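Local coordinates for glycosyl transferase family 8 (Streptococcus pneumoniae, PDB 5GVV), which transfers galactose from UDP-galactose to the terminal glucose of the already glycosylated serine-rich repeat protein PsrP, at residues Phe141-Leu146 and Ser179-Leu184. Numbering follows the deposited sequence.
Sequences FNAGVL and SILNML
Asn-182, on helix 176-185, grips the backbone of Phe-141 with both ends of its amide in the GT-A fold of this family 8 glycosyltransferase; Phe-141 lies in the segment leading to strand 145-149 of the mixed sheet, and the helix packs on that segment. Its OD1 accepts from Phe-141 N at 2.8 Å, through a lone pair in the carbonyl plane, while its ND2 gives a hydrogen to Phe-141 O at 3.1 Å along a fairly straight line (N-H...O 162°). Two bonds to one residue fix the rotation of the amide, and ND2 also donates to Gln-178 O one turn back in the helix.

This is the tight part of the contact. The Phe-141 ring turns back over the same amide because CG sits between the backbone N and the carbonyl carbon (chi1 55°); ring and amide planes are 33° apart, and OD1 lies over one face, toward the rim. Tyr-189 adds an edge-to-face ring contact, and Leu-181 CB approaches Phe-141 CZ at 4.1 Å.

Toward the active site the contact is sparser, and between the two segments it is apolar: Leu-181 CD1 meets Ala-143 CB at 3.7 Å and Leu-146 CD1 only at 4.3 Å. Gln-178 OE1 of the same helix accepts from Ala-143 N. The side chain of Ala-143 lies about 7 Å from the bound UDP, near the nucleotide without lining its pocket. Within 141-146, Asn-142 closes an Asx turn, with Gly-144 N 2.8 Å from Asn-142 OD1 and above its carbonyl plane.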
loop_
_atom_site.group_PDB
_atom_site.type_symbol
_atom_site.label_atom_id
_atom_site.label_comp_id
_atom_site.label_asym_id
_atom_site.label_seq_id
_atom_site.Cartn_x
_atom_site.Cartn_y
_atom_site.Cartn_z
ATOM N N PHE A 141 29.020 9.940 -6.338
ATOM C CA PHE A 141 28.076 8.973 -6.882
ATOM C C PHE A 141 26.703 9.027 -6.214
ATOM O O PHE A 141 26.571 9.488 -5.075
ATOM C CB PHE A 141 28.651 7.560 -6.772
ATOM C CG PHE A 141 29.055 7.169 -5.375
ATOM C CD1 PHE A 141 28.121 6.660 -4.482
ATOM C CD2 PHE A 141 30.377 7.279 -4.965
ATOM C CE1 PHE A 141 28.490 6.289 -3.199
ATOM C CE2 PHE A 141 30.756 6.908 -3.683
ATOM C CZ PHE A 141 29.808 6.414 -2.796
ATOM N N ASN A 142 25.685 8.546 -6.921
ATOM C CA ASN A 142 24.368 8.385 -6.312
ATOM C C ASN A 142 24.315 7.071 -5.538
ATOM O O ASN A 142 24.774 6.041 -6.029
ATOM C CB ASN A 142 23.261 8.433 -7.361
ATOM C CG ASN A 142 21.882 8.248 -6.757
ATOM O OD1 ASN A 142 21.429 7.124 -6.550
ATOM N ND2 ASN A 142 21.207 9.355 -6.469
ATOM N N ALA A 143 23.747 7.105 -4.338
ATOM C CA ALA A 143 23.813 5.965 -3.425
ATOM C C ALA A 143 22.664 4.975 -3.587
ATOM O O ALA A 143 22.609 3.965 -2.878
ATOM C CB ALA A 143 23.870 6.458 -1.992
ATOM N N GLY A 144 21.751 5.266 -4.510
ATOM C CA GLY A 144 20.547 4.467 -4.669
ATOM C C GLY A 144 20.756 3.120 -5.338
ATOM O O GLY A 144 19.879 2.249 -5.288
ATOM N N VAL A 145 21.903 2.947 -5.988
ATOM C CA VAL A 145 22.242 1.665 -6.600
ATOM C C VAL A 145 23.703 1.362 -6.300
ATOM O O VAL A 145 24.602 2.021 -6.829
ATOM C CB VAL A 145 22.052 1.679 -8.132
ATOM C CG1 VAL A 145 22.514 0.350 -8.736
ATOM C CG2 VAL A 145 20.604 1.967 -8.502
ATOM N N LEU A 146 23.943 0.375 -5.444
ATOM C CA LEU A 146 25.304 0.067 -5.031
ATOM C C LEU A 146 25.617 -1.405 -5.223
ATOM O O LEU A 146 25.001 -2.265 -4.583
ATOM C CB LEU A 146 25.522 0.459 -3.568
ATOM C CG LEU A 146 25.357 1.941 -3.247
ATOM C CD1 LEU A 146 25.467 2.191 -1.760
ATOM C CD2 LEU A 146 26.397 2.753 -3.988
ATOM N N SER A 179 25.994 11.743 1.215
ATOM C CA SER A 179 27.155 12.585 1.503
ATOM C C SER A 179 28.173 11.844 2.366
ATOM O O SER A 179 29.384 12.007 2.195
ATOM C CB SER A 179 26.728 13.877 2.205
ATOM O OG SER A 179 26.024 14.741 1.334
ATOM N N ILE A 180 27.675 11.032 3.294
ATOM C CA ILE A 180 28.535 10.253 4.179
ATOM C C ILE A 180 29.287 9.173 3.401
ATOM O O ILE A 180 30.491 8.976 3.594
ATOM C CB ILE A 180 27.725 9.584 5.310
ATOM C CG1 ILE A 180 26.965 10.632 6.132
ATOM C CG2 ILE A 180 28.635 8.750 6.195
ATOM C CD1 ILE A 180 27.842 11.747 6.677
ATOM N N LEU A 181 28.566 8.470 2.530
ATOM C CA LEU A 181 29.150 7.401 1.721
ATOM C C LEU A 181 30.255 7.912 0.788
ATOM O O LEU A 181 31.292 7.265 0.622
ATOM C CB LEU A 181 28.057 6.695 0.912
ATOM C CG LEU A 181 27.164 5.726 1.685
ATOM C CD1 LEU A 181 25.839 5.525 0.976
ATOM C CD2 LEU A 181 27.867 4.398 1.866
ATOM N N ASN A 182 30.031 9.072 0.182
ATOM C CA ASN A 182 31.035 9.672 -0.687
ATOM C C ASN A 182 32.241 10.180 0.099
ATOM O O ASN A 182 33.385 10.080 -0.356
ATOM C CB ASN A 182 30.415 10.802 -1.504
ATOM C CG ASN A 182 29.693 10.296 -2.729
ATOM O OD1 ASN A 182 30.282 10.177 -3.802
ATOM N ND2 ASN A 182 28.414 9.975 -2.575
HETATM N N MSE A 183 31.983 10.734 1.262
HETATM C CA MSE A 183 33.072 11.245 2.074
HETATM C C MSE A 183 33.914 10.128 2.632
HETATM O O MSE A 183 35.033 10.409 2.989
HETATM C CB MSE A 183 32.516 12.157 3.141
HETATM C CG MSE A 183 33.258 12.181 4.459
HETATM SE SE MSE A 183 32.614 13.618 5.541
HETATM C CE MSE A 183 31.036 14.163 4.525
ATOM N N LEU A 184 33.408 8.913 2.755
ATOM C CA LEU A 184 34.169 7.788 3.289
ATOM C C LEU A 184 34.921 7.011 2.209
ATOM O O LEU A 184 36.001 6.471 2.464
ATOM C CB LEU A 184 33.244 6.836 4.055
ATOM C CG LEU A 184 33.910 5.657 4.771
ATOM C CD1 LEU A 184 34.732 6.129 5.965
ATOM C CD2 LEU A 184 32.890 4.618 5.201
#